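Local coordinates for putative pectin lyase (Geobacillus virus E2, PDB 7CHU), which serves as the trimeric tailspike of a deep-sea thermophilic bacteriophage and probably recognises or cleaves polysaccharide on the host surface, at residues I214-L225 with D248-H259. Sequence-based numbering, arbitrary orientation.
Sequences IEEVWDTNIIGL and DNSNRLLFIACH
Ile222 and Phe255 lie side by side on two successive rungs of a parallel beta-helix, a fold in which like positions stack coil upon coil. Strand 220-223 runs 13° from parallel to strand 251-256, and backbone bonds such as Leu254 N to Thr220 O (2.9 Å) set the register. Thr220, Ile222, Leu253 and Phe255 share the inward face. There Ile222 CD1 makes an off-centre CH-pi contact, 4.1 Å from the centroid of the Phe255 ring, while Ile214 CD1 meets the ring edge at CZ. Ile214 CG2 and Leu253 CD1 touch tip to tip (3.8 Å), and the Val217 side chain crosses that of Leu253 at about a right angle, CG1 against CD2. Phe284 of the next rung stacks on Phe255 and continues the core.

Towards the turn before strand 251-256, polar groups take over. The indole NE1 of Trp218 gives a bent bond to Asn249 O (2.9 Å), which lies in the ring plane. Asn251 ND2 lies over one face of that indole, its amide plane turned 30° from the ring; with chi1 at 70° its CG stands between backbone N and carbonyl carbon, and ND2 is steadied by a 2.8 Å bond to Asn249 OD1. Ser250 OG accepts a nearly straight bond from Val217 N.

Asn221, Leu254, Ile223 and Ile256 occupy the outward face, where other subunits pack. Arg252, bent at chi2 and chi3, lays its guanidinium under Leu254 CD1; one water joins its NE to Asp219 OD1, linking the two rungs. On the second subunit, Lys288 forms a salt bridge with Asp219 and Gly286 O a hydrogen bond with Arg252. The inner face is thus mostly apolar, whereas the outer mixes apolar side chains with charged and hydrated groups, and both kinds meet the neighbouring subunit.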
loop_
_atom_site.group_PDB
_atom_site.type_symbol
_atom_site.label_atom_id
_atom_site.label_comp_id
_atom_site.label_asym_id
_atom_site.label_seq_id
_atom_site.Cartn_x
_atom_site.Cartn_y
_atom_site.Cartn_z
ATOM N N ILE A 214 16.124 17.190 1.737
ATOM C CA ILE A 214 16.122 16.460 0.472
ATOM C C ILE A 214 16.147 17.494 -0.647
ATOM O O ILE A 214 15.250 18.335 -0.733
ATOM C CB ILE A 214 14.884 15.538 0.346
ATOM C CG1 ILE A 214 14.928 14.434 1.418
ATOM C CG2 ILE A 214 14.771 14.909 -1.048
ATOM C CD1 ILE A 214 13.642 13.558 1.457
ATOM N N GLU A 215 17.172 17.445 -1.497
ATOM C CA GLU A 215 17.310 18.401 -2.591
ATOM C C GLU A 215 17.687 17.657 -3.858
ATOM O O GLU A 215 18.720 16.988 -3.895
ATOM C CB GLU A 215 18.370 19.464 -2.282
ATOM C CG GLU A 215 18.582 20.406 -3.466
ATOM C CD GLU A 215 19.687 21.452 -3.216
ATOM O OE1 GLU A 215 20.320 21.898 -4.196
ATOM O OE2 GLU A 215 19.910 21.831 -2.044
ATOM N N GLU A 216 16.850 17.770 -4.881
ATOM C CA GLU A 216 17.067 17.138 -6.175
ATOM C C GLU A 216 17.369 15.645 -6.038
ATOM O O GLU A 216 18.389 15.141 -6.512
ATOM C CB GLU A 216 18.175 17.858 -6.954
ATOM C CG GLU A 216 18.059 17.614 -8.460
ATOM C CD GLU A 216 19.327 17.991 -9.218
ATOM O OE1 GLU A 216 19.917 19.068 -8.904
ATOM O OE2 GLU A 216 19.731 17.211 -10.122
ATOM N N VAL A 217 16.447 14.923 -5.404
ATOM C CA VAL A 217 16.599 13.486 -5.189
ATOM C C VAL A 217 15.568 12.758 -6.039
ATOM O O VAL A 217 14.390 13.139 -6.058
ATOM C CB VAL A 217 16.470 13.111 -3.704
ATOM C CG1 VAL A 217 16.402 11.590 -3.548
ATOM C CG2 VAL A 217 17.659 13.678 -2.935
ATOM N N TRP A 218 16.018 11.719 -6.744
ATOM C CA TRP A 218 15.211 10.970 -7.697
ATOM C C TRP A 218 15.062 9.511 -7.281
ATOM O O TRP A 218 16.017 8.889 -6.795
ATOM C CB TRP A 218 15.829 10.985 -9.085
ATOM C CG TRP A 218 16.124 12.322 -9.648
ATOM C CD1 TRP A 218 15.688 13.537 -9.186
ATOM C CD2 TRP A 218 16.888 12.590 -10.828
ATOM N NE1 TRP A 218 16.143 14.535 -10.004
ATOM C CE2 TRP A 218 16.900 13.984 -11.007
ATOM C CE3 TRP A 218 17.581 11.783 -11.738
ATOM C CZ2 TRP A 218 17.575 14.597 -12.068
ATOM C CZ3 TRP A 218 18.276 12.398 -12.791
ATOM C CH2 TRP A 218 18.261 13.784 -12.945
ATOM N N ASP A 219 13.875 8.957 -7.509
ATOM C CA ASP A 219 13.662 7.498 -7.543
ATOM C C ASP A 219 14.138 6.817 -6.264
ATOM O O ASP A 219 14.894 5.842 -6.286
ATOM C CB ASP A 219 14.343 6.879 -8.764
ATOM C CG ASP A 219 13.823 7.434 -10.096
ATOM O OD1 ASP A 219 12.629 7.258 -10.407
ATOM O OD2 ASP A 219 14.610 8.008 -10.881
ATOM N N THR A 220 13.692 7.334 -5.127
ATOM C CA THR A 220 14.170 6.859 -3.836
ATOM C C THR A 220 13.011 6.367 -2.974
ATOM O O THR A 220 12.014 7.077 -2.798
ATOM C CB THR A 220 14.968 7.999 -3.180
ATOM O OG1 THR A 220 16.142 8.182 -3.977
ATOM C CG2 THR A 220 15.369 7.683 -1.756
ATOM N N ASN A 221 13.138 5.141 -2.462
ATOM C CA ASN A 221 12.128 4.514 -1.612
ATOM C C ASN A 221 12.506 4.674 -0.147
ATOM O O ASN A 221 13.645 4.390 0.247
ATOM C CB ASN A 221 11.976 3.022 -1.910
ATOM C CG ASN A 221 11.438 2.749 -3.285
ATOM O OD1 ASN A 221 10.889 3.632 -3.938
ATOM N ND2 ASN A 221 11.592 1.513 -3.737
ATOM N N ILE A 222 11.542 5.096 0.658
ATOM C CA ILE A 222 11.736 5.323 2.083
ATOM C C ILE A 222 10.597 4.623 2.807
ATOM O O ILE A 222 9.457 5.094 2.776
ATOM C CB ILE A 222 11.780 6.820 2.426
ATOM C CG1 ILE A 222 12.945 7.487 1.681
ATOM C CG2 ILE A 222 11.900 7.028 3.953
ATOM C CD1 ILE A 222 12.867 9.003 1.659
ATOM N N ILE A 223 10.902 3.499 3.455
ATOM C CA ILE A 223 9.912 2.638 4.090
ATOM C C ILE A 223 10.104 2.703 5.597
ATOM O O ILE A 223 11.216 2.515 6.084
ATOM C CB ILE A 223 10.038 1.188 3.571
ATOM C CG1 ILE A 223 9.924 1.150 2.044
ATOM C CG2 ILE A 223 9.002 0.246 4.225
ATOM C CD1 ILE A 223 10.281 -0.229 1.458
ATOM N N GLY A 224 9.022 2.960 6.336
ATOM C CA GLY A 224 9.077 2.872 7.790
ATOM C C GLY A 224 9.860 3.969 8.499
ATOM O O GLY A 224 10.274 3.787 9.662
ATOM N N LEU A 225 10.072 5.111 7.847
ATOM C CA LEU A 225 10.732 6.229 8.520
ATOM C C LEU A 225 9.915 6.690 9.723
ATOM O O LEU A 225 8.687 6.819 9.649
ATOM C CB LEU A 225 10.936 7.398 7.549
ATOM C CG LEU A 225 11.275 8.776 8.147
ATOM C CD1 LEU A 225 12.678 8.799 8.752
ATOM C CD2 LEU A 225 11.137 9.901 7.129
ATOM N N ASP A 248 17.038 20.935 -11.364
ATOM C CA ASP A 248 16.025 19.974 -11.753
ATOM C C ASP A 248 14.979 19.913 -10.646
ATOM O O ASP A 248 14.573 20.963 -10.138
ATOM C CB ASP A 248 16.656 18.607 -12.054
ATOM C CG ASP A 248 15.720 17.708 -12.837
ATOM O OD1 ASP A 248 15.595 17.872 -14.074
ATOM O OD2 ASP A 248 15.045 16.880 -12.187
ATOM N N ASN A 249 14.561 18.724 -10.221
ATOM C CA ASN A 249 13.561 18.663 -9.163
ATOM C C ASN A 249 13.804 17.442 -8.297
ATOM O O ASN A 249 14.685 16.630 -8.575
ATOM C CB ASN A 249 12.145 18.662 -9.751
ATOM C CG ASN A 249 11.753 17.322 -10.382
ATOM O OD1 ASN A 249 12.563 16.406 -10.488
ATOM N ND2 ASN A 249 10.489 17.211 -10.807
ATOM N N SER A 250 13.000 17.302 -7.247
ATOM C CA SER A 250 12.887 16.026 -6.555
ATOM C C SER A 250 11.660 15.312 -7.107
ATOM O O SER A 250 10.604 15.923 -7.266
ATOM C CB SER A 250 12.753 16.225 -5.043
ATOM O OG SER A 250 14.003 16.598 -4.457
ATOM N N ASN A 251 11.800 14.028 -7.416
ATOM C CA ASN A 251 10.687 13.288 -7.986
ATOM C C ASN A 251 10.829 11.808 -7.637
ATOM O O ASN A 251 11.931 11.318 -7.360
ATOM C CB ASN A 251 10.595 13.506 -9.509
ATOM C CG ASN A 251 11.723 12.848 -10.251
ATOM O OD1 ASN A 251 11.702 11.638 -10.447
ATOM N ND2 ASN A 251 12.743 13.635 -10.640
ATOM N N ARG A 252 9.694 11.112 -7.629
ATOM C CA ARG A 252 9.648 9.682 -7.315
ATOM C C ARG A 252 10.278 9.370 -5.957
ATOM O O ARG A 252 10.967 8.360 -5.785
ATOM C CB ARG A 252 10.295 8.867 -8.434
ATOM C CG ARG A 252 9.416 8.758 -9.676
ATOM C CD ARG A 252 8.153 7.923 -9.375
ATOM N NE ARG A 252 8.500 6.546 -9.054
ATOM C CZ ARG A 252 7.630 5.612 -8.669
ATOM N NH1 ARG A 252 6.342 5.906 -8.577
ATOM N NH2 ARG A 252 8.051 4.370 -8.401
ATOM N N LEU A 253 10.063 10.252 -4.987
ATOM C CA LEU A 253 10.300 9.937 -3.584
ATOM C C LEU A 253 9.081 9.190 -3.048
ATOM O O LEU A 253 7.982 9.755 -3.024
ATOM C CB LEU A 253 10.514 11.208 -2.765
ATOM C CG LEU A 253 11.626 12.203 -3.155
ATOM C CD1 LEU A 253 11.505 13.465 -2.315
ATOM C CD2 LEU A 253 12.954 11.567 -2.936
ATOM N N LEU A 254 9.268 7.950 -2.595
ATOM C CA LEU A 254 8.162 7.119 -2.110
ATOM C C LEU A 254 8.326 6.893 -0.616
ATOM O O LEU A 254 9.218 6.151 -0.193
ATOM C CB LEU A 254 8.099 5.786 -2.855
ATOM C CG LEU A 254 7.190 5.784 -4.098
ATOM C CD1 LEU A 254 7.683 6.709 -5.238
ATOM C CD2 LEU A 254 6.933 4.371 -4.642
ATOM N N PHE A 255 7.470 7.532 0.176
ATOM C CA PHE A 255 7.415 7.324 1.617
ATOM C C PHE A 255 6.318 6.299 1.892
ATOM O O PHE A 255 5.154 6.532 1.560
ATOM C CB PHE A 255 7.124 8.636 2.354
ATOM C CG PHE A 255 8.164 9.715 2.145
ATOM C CD1 PHE A 255 8.184 10.470 0.985
ATOM C CD2 PHE A 255 9.100 9.986 3.133
ATOM C CE1 PHE A 255 9.117 11.487 0.812
ATOM C CE2 PHE A 255 10.055 10.985 2.966
ATOM C CZ PHE A 255 10.074 11.733 1.793
ATOM N N ILE A 256 6.686 5.145 2.441
ATOM C CA ILE A 256 5.754 4.042 2.603
ATOM C C ILE A 256 5.680 3.702 4.075
ATOM O O ILE A 256 6.707 3.441 4.712
ATOM C CB ILE A 256 6.152 2.818 1.775
ATOM C CG1 ILE A 256 6.160 3.163 0.279
ATOM C CG2 ILE A 256 5.185 1.657 2.076
ATOM C CD1 ILE A 256 6.715 2.015 -0.605
ATOM N N ALA A 257 4.474 3.741 4.630
ATOM C CA ALA A 257 4.278 3.368 6.032
ATOM C C ALA A 257 5.182 4.201 6.944
ATOM O O ALA A 257 5.795 3.693 7.884
ATOM C CB ALA A 257 4.529 1.862 6.234
ATOM N N CYS A 258 5.269 5.494 6.666
ATOM C CA CYS A 258 6.125 6.368 7.452
ATOM C C CYS A 258 5.317 6.979 8.594
ATOM O O CYS A 258 4.089 7.026 8.550
ATOM C CB CYS A 258 6.726 7.439 6.552
ATOM S SG CYS A 258 7.969 6.702 5.430
ATOM N N HIS A 259 6.022 7.481 9.609
ATOM C CA HIS A 259 5.393 7.925 10.860
ATOM C C HIS A 259 5.942 9.312 11.199
ATOM O O HIS A 259 7.100 9.425 11.607
ATOM C CB HIS A 259 5.684 6.907 11.966
ATOM C CG HIS A 259 5.109 7.232 13.314
ATOM N ND1 HIS A 259 4.976 6.274 14.298
ATOM C CD2 HIS A 259 4.682 8.393 13.869
ATOM C CE1 HIS A 259 4.462 6.820 15.386
ATOM N NE2 HIS A 259 4.269 8.105 15.152
HETATM O O HOH W 1 18.083 21.084 -8.779
HETATM O O HOH W 2 10.994 5.420 -9.074
HETATM O O HOH W 3 13.473 10.339 -12.016
HETATM O O HOH W 4 11.003 5.573 -6.143
HETATM O O HOH W 5 10.736 3.016 -7.269
#